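Long-range contacts in probable dipeptidase (Pseudomonas aeruginosa, PDB 3B40), which probably hydrolyses dipeptides as a metal-dependent peptidase of the membrane dipeptidase family M19: residues A[211-220]-A[245-255]; A[273-282]-A[294-302]. The protein carries 11 engineered substitutions. All blocks are in the same frame, centred on the assembly; numbering follows the deposited sequence.

Contact 1 of 2, residues A[211-220]-A[245-255]; sequences VSQMSTKALE and RNLSDHEMQLI
Val211, just past strand 208-210, slides its CG2 past Ile255 CD1 at 3.9 Å, the two side chains running in opposite directions. Ser212 brings CB near the Arg245 guanidinium, while its OG bonds to Ser235. Gln213 lays its CG over one face of that guanidinium, toward the rim; the amide plane is turned 43° from it. Gln213 NE2 and Arg245 NH2, 3.3 Å apart, are both donors and do not bond to each other: NE2 goes to the ring of His234 and NH2 to the carbonyl of His234, while Gln213 OE1 takes Arg176. Arg245 reaches there with CG anti to its backbone N and a bend at chi2. The segments follow successive strands of the TIM barrel, and their helices, 216-220 and 249-255, run nearly parallel, 24° and 10.6 Å apart at the axes. A water lies within hydrogen-bonding distance of both Met214 O and Glu251 OE2. Thr216 OG1 donates to the same OE2 at 2.7 Å, arriving 55° out of the carboxylate plane. The other oxygen, Glu251 OE1, receives Ser248 N at 2.9 Å on its anti lone pair, and Glu251 N returns 3.1 Å to Ser248 OG, a capping box that fixes the carboxylate. Leu219 spreads CD1 over Glu251 and Leu247, and CD2 meets Leu254 CD1 at 3.9 Å. Glu220 adds its CG against the same methyl of Leu254.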
loop_
_atom_site.group_PDB
_atom_site.type_symbol
_atom_site.label_atom_id
_atom_site.label_comp_id
_atom_site.label_asym_id
_atom_site.label_seq_id
_atom_site.Cartn_x
_atom_site.Cartn_y
_atom_site.Cartn_z
ATOM N N VAL A 211 -3.277 -6.270 -6.108
ATOM C CA VAL A 211 -2.124 -6.580 -6.909
ATOM C C VAL A 211 -0.912 -5.661 -6.684
ATOM O O VAL A 211 0.121 -5.887 -7.290
ATOM C CB VAL A 211 -2.465 -6.662 -8.439
ATOM C CG1 VAL A 211 -3.593 -7.682 -8.669
ATOM C CG2 VAL A 211 -2.841 -5.290 -8.966
ATOM N N SER A 212 -1.020 -4.654 -5.819
ATOM C CA SER A 212 0.149 -3.802 -5.530
ATOM C C SER A 212 1.245 -4.693 -4.934
ATOM O O SER A 212 0.925 -5.532 -4.104
ATOM C CB SER A 212 -0.208 -2.670 -4.555
ATOM O OG SER A 212 -0.941 -1.651 -5.221
ATOM N N GLN A 213 2.498 -4.523 -5.399
ATOM C CA GLN A 213 3.705 -5.242 -4.915
ATOM C C GLN A 213 4.037 -6.536 -5.702
ATOM O O GLN A 213 5.164 -7.033 -5.656
ATOM C CB GLN A 213 3.653 -5.540 -3.405
ATOM C CG GLN A 213 3.389 -4.327 -2.422
ATOM C CD GLN A 213 4.615 -3.727 -1.776
ATOM O OE1 GLN A 213 5.741 -4.173 -2.009
ATOM N NE2 GLN A 213 4.403 -2.683 -0.919
ATOM N N MET A 214 3.034 -7.090 -6.385
ATOM C CA MET A 214 3.148 -8.321 -7.160
ATOM C C MET A 214 3.937 -8.066 -8.452
ATOM O O MET A 214 3.817 -7.005 -9.041
ATOM C CB MET A 214 1.730 -8.808 -7.536
ATOM C CG MET A 214 0.920 -9.380 -6.326
ATOM S SD MET A 214 -0.751 -10.029 -6.690
ATOM C CE MET A 214 -0.409 -11.620 -7.404
ATOM N N SER A 215 4.712 -9.051 -8.910
ATOM C CA SER A 215 5.392 -8.981 -10.206
ATOM C C SER A 215 4.365 -8.786 -11.348
ATOM O O SER A 215 3.141 -9.025 -11.172
ATOM C CB SER A 215 6.228 -10.253 -10.434
ATOM O OG SER A 215 5.403 -11.291 -10.900
ATOM N N THR A 216 4.846 -8.339 -12.499
ATOM C CA THR A 216 3.989 -8.143 -13.674
ATOM C C THR A 216 3.315 -9.410 -14.161
ATOM O O THR A 216 2.116 -9.395 -14.451
ATOM C CB THR A 216 4.750 -7.467 -14.821
ATOM O OG1 THR A 216 5.080 -6.135 -14.388
ATOM C CG2 THR A 216 3.860 -7.373 -16.104
ATOM N N LYS A 217 4.068 -10.500 -14.232
ATOM C CA LYS A 217 3.482 -11.782 -14.625
ATOM C C LYS A 217 2.424 -12.296 -13.666
ATOM O O LYS A 217 1.460 -12.928 -14.102
ATOM C CB LYS A 217 4.561 -12.849 -14.797
ATOM C CG LYS A 217 5.364 -12.677 -16.080
ATOM C CD LYS A 217 6.613 -13.579 -16.034
ATOM C CE LYS A 217 7.599 -13.205 -17.152
ATOM N NZ LYS A 217 6.946 -13.285 -18.499
ATOM N N ALA A 218 2.602 -12.039 -12.373
ATOM C CA ALA A 218 1.658 -12.529 -11.376
ATOM C C ALA A 218 0.375 -11.722 -11.481
ATOM O O ALA A 218 -0.712 -12.284 -11.413
ATOM C CB ALA A 218 2.235 -12.423 -10.012
ATOM N N LEU A 219 0.529 -10.410 -11.657
ATOM C CA LEU A 219 -0.591 -9.523 -11.943
ATOM C C LEU A 219 -1.362 -10.048 -13.147
ATOM O O LEU A 219 -2.579 -10.115 -13.098
ATOM C CB LEU A 219 -0.105 -8.105 -12.253
ATOM C CG LEU A 219 -1.176 -7.008 -12.332
ATOM C CD1 LEU A 219 -0.616 -5.649 -11.874
ATOM C CD2 LEU A 219 -1.852 -6.905 -13.710
ATOM N N GLU A 220 -0.646 -10.411 -14.222
ATOM C CA GLU A 220 -1.296 -10.820 -15.459
ATOM C C GLU A 220 -2.138 -12.057 -15.220
ATOM O O GLU A 220 -3.234 -12.167 -15.762
ATOM C CB GLU A 220 -0.261 -11.061 -16.573
ATOM C CG GLU A 220 0.307 -9.750 -17.152
ATOM C CD GLU A 220 1.521 -9.961 -18.046
ATOM O OE1 GLU A 220 2.073 -11.080 -18.086
ATOM O OE2 GLU A 220 1.949 -8.993 -18.688
ATOM N N ARG A 245 8.358 -1.652 -9.395
ATOM C CA ARG A 245 7.319 -1.392 -8.365
ATOM C C ARG A 245 6.100 -0.604 -8.872
ATOM O O ARG A 245 4.979 -0.804 -8.386
ATOM C CB ARG A 245 7.942 -0.717 -7.124
ATOM C CG ARG A 245 6.972 -0.469 -5.888
ATOM C CD ARG A 245 6.110 -1.669 -5.444
ATOM N NE ARG A 245 5.286 -1.291 -4.252
ATOM C CZ ARG A 245 4.030 -0.858 -4.291
ATOM N NH1 ARG A 245 3.356 -0.798 -5.443
ATOM N NH2 ARG A 245 3.424 -0.510 -3.158
ATOM N N ASN A 246 6.299 0.238 -9.894
ATOM C CA ASN A 246 5.216 1.013 -10.523
ATOM C C ASN A 246 4.523 0.255 -11.686
ATOM O O ASN A 246 5.058 -0.751 -12.173
ATOM C CB ASN A 246 5.778 2.379 -10.984
ATOM C CG ASN A 246 5.951 3.368 -9.825
ATOM O OD1 ASN A 246 5.577 3.069 -8.692
ATOM N ND2 ASN A 246 6.421 4.592 -10.126
ATOM N N LEU A 247 3.352 0.744 -12.123
ATOM C CA LEU A 247 2.493 0.083 -13.111
ATOM C C LEU A 247 2.727 0.572 -14.576
ATOM O O LEU A 247 2.826 1.777 -14.842
ATOM C CB LEU A 247 1.025 0.324 -12.734
ATOM C CG LEU A 247 0.477 -0.325 -11.444
ATOM C CD1 LEU A 247 -0.938 0.114 -11.162
ATOM C CD2 LEU A 247 0.529 -1.848 -11.555
ATOM N N SER A 248 2.811 -0.359 -15.508
ATOM C CA SER A 248 2.837 -0.030 -16.928
ATOM C C SER A 248 1.403 0.318 -17.268
ATOM O O SER A 248 0.493 -0.046 -16.522
ATOM C CB SER A 248 3.288 -1.221 -17.756
ATOM O OG SER A 248 2.364 -2.298 -17.643
ATOM N N ASP A 249 1.200 1.008 -18.389
ATOM C CA ASP A 249 -0.172 1.293 -18.906
ATOM C C ASP A 249 -0.976 0.018 -19.072
ATOM O O ASP A 249 -2.141 -0.029 -18.684
ATOM C CB ASP A 249 -0.110 2.035 -20.250
ATOM C CG ASP A 249 0.416 3.451 -20.122
ATOM O OD1 ASP A 249 0.864 3.890 -19.027
ATOM O OD2 ASP A 249 0.341 4.156 -21.145
ATOM N N HIS A 250 -0.338 -1.036 -19.593
ATOM C CA HIS A 250 -1.025 -2.318 -19.797
ATOM C C HIS A 250 -1.511 -2.986 -18.487
ATOM O O HIS A 250 -2.596 -3.549 -18.437
ATOM C CB HIS A 250 -0.158 -3.285 -20.606
ATOM C CG HIS A 250 -0.856 -4.581 -20.913
ATOM N ND1 HIS A 250 -0.592 -5.745 -20.225
ATOM C CD2 HIS A 250 -1.833 -4.881 -21.804
ATOM C CE1 HIS A 250 -1.374 -6.708 -20.678
ATOM N NE2 HIS A 250 -2.133 -6.210 -21.638
ATOM N N GLU A 251 -0.696 -2.920 -17.429
ATOM C CA GLU A 251 -1.107 -3.442 -16.118
ATOM C C GLU A 251 -2.351 -2.702 -15.590
ATOM O O GLU A 251 -3.307 -3.326 -15.092
ATOM C CB GLU A 251 0.050 -3.339 -15.111
ATOM C CG GLU A 251 1.144 -4.368 -15.367
ATOM C CD GLU A 251 2.376 -4.184 -14.491
ATOM O OE1 GLU A 251 3.056 -3.120 -14.559
ATOM O OE2 GLU A 251 2.690 -5.122 -13.752
ATOM N N MET A 252 -2.336 -1.383 -15.728
ATOM C CA MET A 252 -3.485 -0.509 -15.433
ATOM C C MET A 252 -4.730 -0.903 -16.230
ATOM O O MET A 252 -5.837 -0.969 -15.683
ATOM C CB MET A 252 -3.134 0.976 -15.715
ATOM C CG MET A 252 -2.116 1.678 -14.773
ATOM S SD MET A 252 -1.709 3.449 -15.217
ATOM C CE MET A 252 0.028 3.185 -15.281
ATOM N N GLN A 253 -4.566 -1.193 -17.520
ATOM C CA GLN A 253 -5.719 -1.598 -18.340
ATOM C C GLN A 253 -6.338 -2.899 -17.819
ATOM O O GLN A 253 -7.549 -3.042 -17.794
ATOM C CB GLN A 253 -5.323 -1.771 -19.804
ATOM C CG GLN A 253 -5.184 -0.441 -20.591
ATOM C CD GLN A 253 -6.447 0.420 -20.508
ATOM O OE1 GLN A 253 -7.520 0.020 -21.002
ATOM N NE2 GLN A 253 -6.327 1.601 -19.877
ATOM N N LEU A 254 -5.495 -3.851 -17.441
ATOM C CA LEU A 254 -5.960 -5.095 -16.846
ATOM C C LEU A 254 -6.811 -4.894 -15.588
ATOM O O LEU A 254 -7.811 -5.609 -15.375
ATOM C CB LEU A 254 -4.785 -6.025 -16.550
ATOM C CG LEU A 254 -4.115 -6.648 -17.784
ATOM C CD1 LEU A 254 -2.952 -7.555 -17.351
ATOM C CD2 LEU A 254 -5.112 -7.426 -18.677
ATOM N N ILE A 255 -6.398 -3.949 -14.744
ATOM C CA ILE A 255 -7.095 -3.688 -13.490
ATOM C C ILE A 255 -8.402 -3.026 -13.856
ATOM O O ILE A 255 -9.463 -3.417 -13.366
ATOM C CB ILE A 255 -6.248 -2.768 -12.544
ATOM C CG1 ILE A 255 -5.005 -3.517 -12.028
ATOM C CG2 ILE A 255 -7.125 -2.187 -11.405
ATOM C CD1 ILE A 255 -3.876 -2.566 -11.523
HETATM O O HOH W 1 2.862 -5.254 -11.106
#

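Contact 2 of 2, residues A[273-282]-A[294-302]; sequences PLSKPTLDKL and LEGLDYALM
Leu297 O is gripped by two backbone N-H groups, Ala300 N at 3.0 Å and Leu301 N at 3.2 Å, both coming from the same face of the carbonyl plane. This tight turn gathers the side chains of Leu297, Ala300 and Leu301 into an apolar surface for 273-282, and the closest contacts across the pair are between hydrocarbon groups. Leu274 meets three residues of the loop, Leu297, Ala300 and Leu301. Its CD1 sits 3.7 Å from Ala300 CB and 3.8 Å from Leu301 CD2, the two leucines passing in opposite directions. Leu297 forks: CD1 rests against CA and CB of Pro273, whereas CD2 reaches Leu274 and, 3.8 Å away, Leu279 CD2, whose side chain it crosses at about a right angle. In Leu279, chi1 of -61° and an extended chi2 bring CD2 toward the loop. One turn farther along the helix, Leu282 uses two surfaces: CB rests against Leu294 CD1 at 3.8 Å, and CD1 meets Ala300 CB. CD1 and CD2 of Leu282 also lie near Ala300 O, a buried carbonyl oxygen with no polar partner in the model. On the outer side of the helix, Lys276 NZ and Asp280 OD1 form a salt bridge of 2.7 Å. The loop 294-302 thus folds back on the first half of helix 276-288 and the residues leading into it; helix 313-328 closes the junction, Leu327 touching Leu274 and Ile326 touching Leu282, while Ile243 packs against Leu297.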
loop_
_atom_site.group_PDB
_atom_site.type_symbol
_atom_site.label_atom_id
_atom_site.label_comp_id
_atom_site.label_asym_id
_atom_site.label_seq_id
_atom_site.Cartn_x
_atom_site.Cartn_y
_atom_site.Cartn_z
ATOM N N PRO A 273 11.545 10.911 -9.794
ATOM C CA PRO A 273 12.849 10.249 -9.971
ATOM C C PRO A 273 13.932 10.903 -9.084
ATOM O O PRO A 273 13.917 12.108 -8.912
ATOM C CB PRO A 273 13.186 10.468 -11.459
ATOM C CG PRO A 273 11.928 10.939 -12.111
ATOM C CD PRO A 273 11.002 11.457 -11.055
ATOM N N LEU A 274 14.841 10.112 -8.525
ATOM C CA LEU A 274 15.878 10.642 -7.641
ATOM C C LEU A 274 16.707 11.711 -8.346
ATOM O O LEU A 274 17.101 11.544 -9.512
ATOM C CB LEU A 274 16.796 9.516 -7.150
ATOM C CG LEU A 274 16.167 8.409 -6.282
ATOM C CD1 LEU A 274 17.202 7.319 -5.977
ATOM C CD2 LEU A 274 15.563 8.920 -4.984
ATOM N N SER A 275 16.931 12.821 -7.644
ATOM C CA SER A 275 17.744 13.935 -8.145
ATOM C C SER A 275 19.198 13.519 -8.311
ATOM O O SER A 275 19.665 12.592 -7.642
ATOM C CB SER A 275 17.659 15.128 -7.199
ATOM O OG SER A 275 18.206 14.801 -5.934
ATOM N N LYS A 276 19.912 14.207 -9.202
ATOM C CA LYS A 276 21.321 13.879 -9.478
ATOM C C LYS A 276 22.236 13.853 -8.242
ATOM O O LYS A 276 23.060 12.927 -8.106
ATOM C CB LYS A 276 21.903 14.762 -10.602
ATOM C CG LYS A 276 23.198 14.220 -11.200
ATOM C CD LYS A 276 23.021 12.760 -11.629
ATOM C CE LYS A 276 23.974 12.374 -12.766
ATOM N NZ LYS A 276 25.307 11.968 -12.266
ATOM N N PRO A 277 22.108 14.857 -7.325
ATOM C CA PRO A 277 22.952 14.776 -6.112
ATOM C C PRO A 277 22.795 13.485 -5.311
ATOM O O PRO A 277 23.754 13.021 -4.678
ATOM C CB PRO A 277 22.497 15.986 -5.279
ATOM C CG PRO A 277 22.012 16.970 -6.313
ATOM C CD PRO A 277 21.303 16.097 -7.336
ATOM N N THR A 278 21.593 12.916 -5.329
ATOM C CA THR A 278 21.314 11.686 -4.596
ATOM C C THR A 278 21.909 10.506 -5.381
ATOM O O THR A 278 22.568 9.654 -4.800
ATOM C CB THR A 278 19.792 11.505 -4.347
ATOM O OG1 THR A 278 19.335 12.500 -3.416
ATOM C CG2 THR A 278 19.472 10.129 -3.785
ATOM N N LEU A 279 21.679 10.480 -6.697
ATOM C CA LEU A 279 22.289 9.479 -7.584
ATOM C C LEU A 279 23.815 9.451 -7.485
ATOM O O LEU A 279 24.408 8.383 -7.402
ATOM C CB LEU A 279 21.845 9.668 -9.044
ATOM C CG LEU A 279 20.334 9.548 -9.329
ATOM C CD1 LEU A 279 20.029 9.829 -10.782
ATOM C CD2 LEU A 279 19.804 8.181 -8.917
ATOM N N ASP A 280 24.437 10.628 -7.491
ATOM C CA ASP A 280 25.882 10.759 -7.272
ATOM C C ASP A 280 26.312 10.133 -5.942
ATOM O O ASP A 280 27.251 9.344 -5.886
ATOM C CB ASP A 280 26.288 12.229 -7.325
ATOM C CG ASP A 280 26.266 12.794 -8.729
ATOM O OD1 ASP A 280 26.256 12.004 -9.699
ATOM O OD2 ASP A 280 26.267 14.038 -8.866
ATOM N N LYS A 281 25.590 10.457 -4.877
ATOM C CA LYS A 281 25.834 9.841 -3.572
ATOM C C LYS A 281 25.707 8.309 -3.614
ATOM O O LYS A 281 26.560 7.580 -3.079
ATOM C CB LYS A 281 24.872 10.427 -2.535
ATOM C CG LYS A 281 25.254 11.828 -2.065
ATOM C CD LYS A 281 24.351 12.266 -0.927
ATOM C CE LYS A 281 24.020 13.755 -0.986
ATOM N NZ LYS A 281 22.726 14.021 -0.243
ATOM N N LEU A 282 24.635 7.810 -4.238
ATOM C CA LEU A 282 24.467 6.359 -4.339
ATOM C C LEU A 282 25.600 5.717 -5.130
ATOM O O LEU A 282 26.116 4.683 -4.719
ATOM C CB LEU A 282 23.123 5.989 -4.961
ATOM C CG LEU A 282 21.918 6.325 -4.104
ATOM C CD1 LEU A 282 20.667 6.367 -4.935
ATOM C CD2 LEU A 282 21.789 5.354 -2.900
ATOM N N LEU A 294 24.826 2.775 -11.109
ATOM C CA LEU A 294 23.403 2.534 -11.326
ATOM C C LEU A 294 22.971 2.642 -12.786
ATOM O O LEU A 294 23.431 3.513 -13.504
ATOM C CB LEU A 294 22.576 3.513 -10.476
ATOM C CG LEU A 294 22.475 3.240 -8.978
ATOM C CD1 LEU A 294 21.957 4.474 -8.275
ATOM C CD2 LEU A 294 21.571 2.021 -8.691
ATOM N N GLU A 295 22.101 1.740 -13.217
ATOM C CA GLU A 295 21.363 1.891 -14.479
ATOM C C GLU A 295 19.900 1.782 -14.132
ATOM O O GLU A 295 19.375 0.675 -13.966
ATOM C CB GLU A 295 21.664 0.769 -15.457
ATOM C CG GLU A 295 22.611 1.147 -16.583
ATOM C CD GLU A 295 23.882 0.340 -16.517
ATOM O OE1 GLU A 295 23.792 -0.882 -16.243
ATOM O OE2 GLU A 295 24.970 0.912 -16.745
ATOM N N GLY A 296 19.245 2.913 -13.963
ATOM C CA GLY A 296 17.834 2.911 -13.593
ATOM C C GLY A 296 17.683 2.869 -12.087
ATOM O O GLY A 296 18.660 2.700 -11.338
ATOM N N LEU A 297 16.442 2.986 -11.636
ATOM C CA LEU A 297 16.210 3.300 -10.223
ATOM C C LEU A 297 15.898 2.112 -9.329
ATOM O O LEU A 297 15.812 2.274 -8.118
ATOM C CB LEU A 297 15.104 4.356 -10.101
ATOM C CG LEU A 297 15.464 5.752 -10.588
ATOM C CD1 LEU A 297 14.198 6.631 -10.625
ATOM C CD2 LEU A 297 16.517 6.349 -9.661
ATOM N N ASP A 298 15.722 0.922 -9.913
ATOM C CA ASP A 298 15.269 -0.220 -9.124
ATOM C C ASP A 298 16.218 -0.570 -7.972
ATOM O O ASP A 298 15.775 -0.906 -6.863
ATOM C CB ASP A 298 15.046 -1.434 -10.009
ATOM C CG ASP A 298 13.887 -1.262 -10.957
ATOM O OD1 ASP A 298 12.790 -0.868 -10.529
ATOM O OD2 ASP A 298 14.070 -1.546 -12.146
ATOM N N TYR A 299 17.520 -0.479 -8.241
ATOM C CA TYR A 299 18.536 -0.805 -7.240
ATOM C C TYR A 299 19.024 0.426 -6.483
ATOM O O TYR A 299 19.937 0.316 -5.657
ATOM C CB TYR A 299 19.743 -1.485 -7.896
ATOM C CG TYR A 299 19.449 -2.795 -8.622
ATOM C CD1 TYR A 299 18.278 -3.523 -8.377
ATOM C CD2 TYR A 299 20.386 -3.324 -9.514
ATOM C CE1 TYR A 299 18.026 -4.712 -9.054
ATOM C CE2 TYR A 299 20.161 -4.515 -10.188
ATOM C CZ TYR A 299 18.989 -5.200 -9.956
ATOM O OH TYR A 299 18.786 -6.365 -10.612
ATOM N N ALA A 300 18.445 1.588 -6.809
ATOM C CA ALA A 300 18.720 2.836 -6.121
ATOM C C ALA A 300 17.828 2.914 -4.898
ATOM O O ALA A 300 18.232 3.452 -3.862
ATOM C CB ALA A 300 18.435 4.032 -7.028
ATOM N N LEU A 301 16.607 2.391 -5.028
ATOM C CA LEU A 301 15.572 2.566 -3.983
ATOM C C LEU A 301 15.588 1.455 -2.960
ATOM O O LEU A 301 14.912 1.525 -1.939
ATOM C CB LEU A 301 14.180 2.701 -4.620
ATOM C CG LEU A 301 13.970 3.847 -5.617
ATOM C CD1 LEU A 301 12.576 3.777 -6.249
ATOM C CD2 LEU A 301 14.171 5.209 -4.956
ATOM N N MET A 302 16.369 0.410 -3.239
ATOM C CA MET A 302 16.474 -0.715 -2.339
ATOM C C MET A 302 17.759 -1.463 -2.693
ATOM O O MET A 302 18.238 -1.353 -3.825
ATOM C CB MET A 302 15.258 -1.629 -2.531
ATOM C CG MET A 302 15.283 -2.346 -3.885
ATOM S SD MET A 302 14.388 -3.894 -3.889
ATOM C CE MET A 302 14.529 -4.315 -5.644
#

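Overall arrangement
The two contacts follow one another along the chain, contact 1 closing before contact 2 opens. Their centres lie about 23 Å apart, and their nearest atoms, about 5 Å apart, do not touch. Contact 1 belongs to the barrel, its centre about 14 Å from the centre of the chain; the centre of contact 2 lies farther out, at about 22 Å, in the connection between strands 261-265 and 354-357. The chain just before 245-255 links them: Lys244 N bonds to Asp298 OD1, and Ile243 touches Leu297. Of the bound metals, a cadmium ion lies about 10 Å from the side chain of Ile255 in contact 1, too far for coordination.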